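Local coordinates for phosphoenolpyruvate-protein phosphotransferase (Acinetobacter sp., PDB 3CI6), which probably transfers phosphate from phosphoenolpyruvate to a histidine of its partner protein, this chain being the GAF domain of the longer enzyme, at residues N115-V120 with V133-Q138; I31-V36 with D43-Y48. All coordinates share one frame; numbering follows the deposited sequence. Where two conformers were deposited one is given.

Both contacts are built on the antiparallel sheet of the GAF domain, whose strands 44-51 and 127-136 lie side by side, so that contact 2 adjoins contact 1 with centres about 11 Å apart. Contact 1 joins two strands edge to edge within the sheet; backbone hydrogen bonds hold it, with two waters added, and it runs from a buried middle to exposed K137 and Q138. Contact 2 sets helix 25-40 against one face of the sheet, entirely in the core and without any hydrogen bond between its segments. The two meet directly where V133 N lies 2.8 Å from S46 O and K137 N 2.8 Å from D43 OD2.

Contact 1. Residues N115-V120 with V133-Q138; sequences NSFLGV and VVQNKQ
F117 and V133 meet beside the backbone ladder that joins 115-120 to 133-138. CB of F117 leaves the strand on the face shared with V133 and Q135, and CG stands anti to the backbone N (chi1 176°). From there CD2 reaches V133 CG1, and CE2, one atom further out, comes to 3.8 Å from the same methyl and also touches V133 CG2. The two side chains cross obliquely, and water 2 lies in plane at the ring edge; the ring also packs on L81 and V85 of helix 80-88, where a large flat apolar group suits the core.

Along the backbone the strands run antiparallel. L118 and V134 form a hydrogen-bonded pair, with L118 N to V134 O at 2.9 Å and V134 N to L118 O at 2.8 Å. At S116 and N136 the ladder stretches: S116 N to N136 O measures 3.2 Å, and the return bond is weak. N115 N to K137 O, 3.0 Å, follows.

Here polar side chains and water add to the backbone bonds. S116 OG bonds water 1 at 2.7 Å; water 2 links Q135 NE2 to S116 O. OD1 of N136 accepts from D43 N, while ND2 lies 3.2 Å from S116 OG. Backbone bonds thus join the two strands of this GAF-domain hairpin, each water gives a carbonyl, V134 O or S116 O, a further donor, and F117–V133 adds apolar contact.

Contact 2. Residues I31-V36 with D43-Y48; sequences IMVNQV and DVCSIY
C45 and V33 bury the most surface here, and they meet at the closest backbone approach of helix segment 31-36 to strand segment 43-48, 5.3 Å between V33 CA and C45 CA. Both side chains leave their backbones toward the other segment. V33 sets its CB over the strand backbone, 3.4 Å from C45 O, and a short branched side chain suits so close a crossing. The C45 thiol lies in the angle between two helix residues: SG is 3.7 Å from V36 CG1 and also touches CA of V33. It gets there with SG anti to the backbone N (chi1 179°), while its CB rests 3.6 Å from V33 O. The compact, polarisable sulfur fits against V36 CG1 and V33 CA.

The axes of 31-36 and 44-48 approach to 7.4 Å, at 157°: helix 25-40 packs on one face of the antiparallel sheet of the GAF domain, running roughly along strand 44-51 in the opposite sense. Inward-facing C45 and I47 alternate with V44 and S46, which point away from the helix; S46 OG turns to S62 OG of neighbouring strand 56-63.

I47, with the next largest buried area, continues the apolar row along the strand. In the conformer given, its CG2 meets V33 CG1 at 3.9 Å, and the two side chains cross at about a right angle. M32, a selenomethionine, starts beside the strand, but its long flexible chain, again in the conformer given, brings CE within 4.3 Å of I47 CG1, a loose contact. M32 also packs on L153 and L157 of helix 144-167, while V36 touches L150 and L153 of that same helix.

Contact 1. Residues N115-V120 with V133-Q138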
loop_
_atom_site.group_PDB
_atom_site.type_symbol
_atom_site.label_atom_id
_atom_site.label_comp_id
_atom_site.label_asym_id
_atom_site.label_seq_id
_atom_site.Cartn_x
_atom_site.Cartn_y
_atom_site.Cartn_z
ATOM N N ASN B 115 -13.787 -24.011 5.167
ATOM C CA ASN B 115 -12.950 -24.951 4.446
ATOM C C ASN B 115 -12.069 -24.332 3.394
ATOM O O ASN B 115 -11.401 -25.044 2.661
ATOM C CB ASN B 115 -13.808 -26.043 3.829
ATOM C CG ASN B 115 -14.399 -26.959 4.887
ATOM O OD1 ASN B 115 -13.705 -27.358 5.825
ATOM N ND2 ASN B 115 -15.684 -27.192 4.802
ATOM N N SER B 116 -12.056 -23.002 3.307
ATOM C CA SER B 116 -11.051 -22.304 2.510
ATOM C C SER B 116 -10.363 -21.256 3.392
ATOM O O SER B 116 -10.991 -20.644 4.243
ATOM C CB SER B 116 -11.684 -21.638 1.289
ATOM O OG SER B 116 -12.249 -20.390 1.651
ATOM N N PHE B 117 -9.060 -21.084 3.181
ATOM C CA PHE B 117 -8.257 -20.153 3.960
ATOM C C PHE B 117 -7.284 -19.471 3.008
ATOM O O PHE B 117 -6.540 -20.134 2.309
ATOM C CB PHE B 117 -7.438 -20.912 5.004
ATOM C CG PHE B 117 -6.504 -20.046 5.810
ATOM C CD1 PHE B 117 -5.215 -19.825 5.371
ATOM C CD2 PHE B 117 -6.897 -19.450 6.998
ATOM C CE1 PHE B 117 -4.348 -19.073 6.089
ATOM C CE2 PHE B 117 -6.017 -18.673 7.745
ATOM C CZ PHE B 117 -4.756 -18.459 7.274
ATOM N N LEU B 118 -7.283 -18.156 3.039
ATOM C CA LEU B 118 -6.335 -17.356 2.286
ATOM C C LEU B 118 -5.733 -16.336 3.234
ATOM O O LEU B 118 -6.403 -15.402 3.669
ATOM C CB LEU B 118 -7.036 -16.677 1.110
ATOM C CG LEU B 118 -6.298 -15.593 0.343
ATOM C CD1 LEU B 118 -4.910 -15.999 -0.097
ATOM C CD2 LEU B 118 -7.146 -15.163 -0.891
ATOM N N GLY B 119 -4.488 -16.574 3.626
ATOM C CA GLY B 119 -3.793 -15.702 4.612
ATOM C C GLY B 119 -2.665 -14.964 3.922
ATOM O O GLY B 119 -1.909 -15.583 3.139
ATOM N N VAL B 120 -2.560 -13.661 4.198
ATOM C CA VAL B 120 -1.638 -12.791 3.513
ATOM C C VAL B 120 -0.864 -12.010 4.585
ATOM O O VAL B 120 -1.476 -11.417 5.480
ATOM C CB VAL B 120 -2.372 -11.817 2.576
ATOM C CG1 VAL B 120 -1.358 -10.984 1.843
ATOM C CG2 VAL B 120 -3.250 -12.586 1.610
ATOM N N VAL B 133 -6.757 -12.413 6.811
ATOM C CA VAL B 133 -7.334 -13.723 6.572
ATOM C C VAL B 133 -8.653 -13.587 5.827
ATOM O O VAL B 133 -9.524 -12.834 6.246
ATOM C CB VAL B 133 -7.561 -14.431 7.898
ATOM C CG1 VAL B 133 -8.317 -15.708 7.676
ATOM C CG2 VAL B 133 -6.206 -14.670 8.633
ATOM N N VAL B 134 -8.803 -14.319 4.732
ATOM C CA VAL B 134 -10.050 -14.475 4.002
ATOM C C VAL B 134 -10.473 -15.927 4.165
ATOM O O VAL B 134 -9.669 -16.861 3.963
ATOM C CB VAL B 134 -9.865 -14.067 2.529
ATOM C CG1 VAL B 134 -10.952 -14.628 1.664
ATOM C CG2 VAL B 134 -9.762 -12.544 2.395
ATOM N N GLN B 135 -11.702 -16.151 4.592
ATOM C CA GLN B 135 -12.218 -17.512 4.796
ATOM C C GLN B 135 -13.576 -17.667 4.149
ATOM O O GLN B 135 -14.344 -16.712 4.070
ATOM C CB GLN B 135 -12.358 -17.845 6.274
ATOM C CG GLN B 135 -11.015 -17.998 6.963
ATOM C CD GLN B 135 -11.191 -18.173 8.455
ATOM O OE1 GLN B 135 -11.650 -17.260 9.164
ATOM N NE2 GLN B 135 -10.888 -19.382 8.937
ATOM N N ASN B 136 -13.879 -18.877 3.709
ATOM C CA ASN B 136 -15.178 -19.204 3.175
ATOM C C ASN B 136 -15.593 -20.566 3.694
ATOM O O ASN B 136 -14.755 -21.420 4.006
ATOM C CB ASN B 136 -15.137 -19.197 1.664
ATOM C CG ASN B 136 -14.864 -17.853 1.149
ATOM O OD1 ASN B 136 -15.803 -17.068 0.974
ATOM N ND2 ASN B 136 -13.580 -17.536 0.947
ATOM N N LYS B 137 -16.903 -20.748 3.781
ATOM C CA LYS B 137 -17.433 -22.004 4.299
ATOM C C LYS B 137 -17.005 -23.210 3.459
ATOM O O LYS B 137 -16.492 -24.209 3.986
ATOM C CB LYS B 137 -18.948 -21.882 4.417
ATOM C CG LYS B 137 -19.357 -20.989 5.551
ATOM C CD LYS B 137 -20.824 -20.603 5.421
ATOM C CE LYS B 137 -21.222 -19.622 6.484
ATOM N NZ LYS B 137 -22.709 -19.474 6.475
ATOM N N GLN B 138 -17.161 -23.097 2.164
ATOM C CA GLN B 138 -16.797 -24.161 1.250
ATOM C C GLN B 138 -15.386 -23.992 0.744
ATOM O O GLN B 138 -14.873 -22.875 0.740
ATOM C CB GLN B 138 -17.741 -24.103 0.064
ATOM C CG GLN B 138 -19.179 -24.394 0.460
ATOM C CD GLN B 138 -20.201 -23.706 -0.421
ATOM O OE1 GLN B 138 -19.886 -22.746 -1.143
ATOM N NE2 GLN B 138 -21.448 -24.193 -0.363
HETATM O O HOH W 1 -10.424 -18.392 1.551
HETATM O O HOH W 2 -10.309 -21.364 7.161
#

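Contact 2. Residues I31-V36 with D43-Y48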
loop_
_atom_site.group_PDB
_atom_site.type_symbol
_atom_site.label_atom_id
_atom_site.label_comp_id
_atom_site.label_asym_id
_atom_site.label_seq_id
_atom_site.Cartn_x
_atom_site.Cartn_y
_atom_site.Cartn_z
ATOM N N ILE B 31 -12.523 -0.372 7.190
ATOM C CA ILE B 31 -12.758 -0.162 5.753
ATOM C C ILE B 31 -12.173 -1.300 4.969
ATOM O O ILE B 31 -12.814 -1.851 4.074
ATOM C CB ILE B 31 -12.117 1.154 5.292
ATOM C CG1 ILE B 31 -12.907 2.329 5.837
ATOM C CG2 ILE B 31 -12.115 1.254 3.792
ATOM C CD1 ILE B 31 -12.063 3.650 5.886
HETATM N N MSE B 32 -10.941 -1.681 5.285
HETATM C CA MSE B 32 -10.313 -2.728 4.483
HETATM C C MSE B 32 -11.058 -4.060 4.560
HETATM O O MSE B 32 -11.322 -4.674 3.528
HETATM C CB MSE B 32 -8.864 -2.953 4.860
HETATM C CG MSE B 32 -8.168 -3.869 3.874
HETATM SE SE MSE B 32 -6.347 -4.021 4.355
HETATM C CE MSE B 32 -6.620 -4.769 6.167
ATOM N N VAL B 33 -11.390 -4.528 5.753
ATOM C CA VAL B 33 -12.037 -5.875 5.826
ATOM C C VAL B 33 -13.396 -5.881 5.144
ATOM O O VAL B 33 -13.785 -6.854 4.481
ATOM C CB VAL B 33 -12.102 -6.476 7.252
ATOM C CG1 VAL B 33 -10.692 -6.652 7.790
ATOM C CG2 VAL B 33 -12.999 -5.684 8.160
ATOM N N ASN B 34 -14.166 -4.817 5.294
ATOM C CA ASN B 34 -15.509 -4.777 4.714
ATOM C C ASN B 34 -15.434 -4.624 3.205
ATOM O O ASN B 34 -16.171 -5.278 2.474
ATOM C CB ASN B 34 -16.304 -3.669 5.371
ATOM C CG ASN B 34 -16.825 -4.101 6.719
ATOM O OD1 ASN B 34 -17.808 -4.862 6.791
ATOM N ND2 ASN B 34 -16.137 -3.716 7.786
ATOM N N GLN B 35 -14.540 -3.756 2.738
ATOM C CA GLN B 35 -14.390 -3.586 1.305
ATOM C C GLN B 35 -13.787 -4.778 0.579
ATOM O O GLN B 35 -14.251 -5.105 -0.516
ATOM C CB GLN B 35 -13.644 -2.303 0.948
ATOM C CG GLN B 35 -14.313 -1.047 1.426
ATOM C CD GLN B 35 -15.596 -0.716 0.744
ATOM O OE1 GLN B 35 -16.154 -1.529 -0.013
ATOM N NE2 GLN B 35 -16.069 0.500 0.951
ATOM N N VAL B 36 -12.846 -5.460 1.215
ATOM C CA VAL B 36 -12.309 -6.717 0.668
ATOM C C VAL B 36 -13.446 -7.744 0.581
ATOM O O VAL B 36 -13.647 -8.398 -0.457
ATOM C CB VAL B 36 -11.144 -7.273 1.473
ATOM C CG1 VAL B 36 -10.848 -8.740 1.078
ATOM C CG2 VAL B 36 -9.882 -6.372 1.236
ATOM N N ASP B 43 -17.102 -14.946 2.570
ATOM C CA ASP B 43 -17.859 -15.031 3.815
ATOM C C ASP B 43 -17.226 -14.223 4.931
ATOM O O ASP B 43 -17.937 -13.575 5.701
ATOM C CB ASP B 43 -17.981 -16.484 4.275
ATOM C CG ASP B 43 -18.826 -17.315 3.355
ATOM O OD1 ASP B 43 -19.839 -16.782 2.828
ATOM O OD2 ASP B 43 -18.502 -18.530 3.176
ATOM N N VAL B 44 -15.899 -14.298 5.040
ATOM C CA VAL B 44 -15.179 -13.662 6.110
ATOM C C VAL B 44 -13.899 -13.005 5.655
ATOM O O VAL B 44 -13.142 -13.601 4.893
ATOM C CB VAL B 44 -14.816 -14.678 7.232
ATOM C CG1 VAL B 44 -13.938 -14.038 8.318
ATOM C CG2 VAL B 44 -16.078 -15.326 7.799
ATOM N N CYS B 45 -13.661 -11.774 6.097
ATOM C CA CYS B 45 -12.348 -11.158 5.979
ATOM C C CYS B 45 -12.004 -10.531 7.318
ATOM O O CYS B 45 -12.774 -9.733 7.829
ATOM C CB CYS B 45 -12.359 -10.116 4.904
ATOM S SG CYS B 45 -10.719 -9.284 4.726
ATOM N N SER B 46 -10.866 -10.916 7.862
ATOM C CA SER B 46 -10.428 -10.428 9.160
ATOM C C SER B 46 -8.987 -10.004 9.110
ATOM O O SER B 46 -8.209 -10.510 8.310
ATOM C CB SER B 46 -10.538 -11.527 10.199
ATOM O OG SER B 46 -11.807 -12.135 10.240
ATOM N N ILE B 47 -8.611 -9.139 10.047
ATOM C CA ILE B 47 -7.217 -8.748 10.164
ATOM C C ILE B 47 -6.768 -8.898 11.605
ATOM O O ILE B 47 -7.463 -8.502 12.556
ATOM C CB ILE B 47 -6.959 -7.331 9.635
ATOM C CG1 ILE B 47 -5.466 -6.999 9.649
ATOM C CG2 ILE B 47 -7.785 -6.310 10.395
ATOM C CD1 ILE B 47 -4.651 -7.904 8.881
ATOM N N TYR B 48 -5.651 -9.594 11.748
ATOM C CA TYR B 48 -5.011 -9.823 13.035
ATOM C C TYR B 48 -3.735 -9.017 13.042
ATOM O O TYR B 48 -2.869 -9.160 12.151
ATOM C CB TYR B 48 -4.688 -11.343 13.203
ATOM C CG TYR B 48 -5.880 -12.226 13.255
ATOM C CD1 TYR B 48 -6.439 -12.670 12.077
ATOM C CD2 TYR B 48 -6.471 -12.632 14.458
ATOM C CE1 TYR B 48 -7.559 -13.475 12.059
ATOM C CE2 TYR B 48 -7.595 -13.431 14.424
ATOM C CZ TYR B 48 -8.118 -13.839 13.221
ATOM O OH TYR B 48 -9.274 -14.648 13.125
#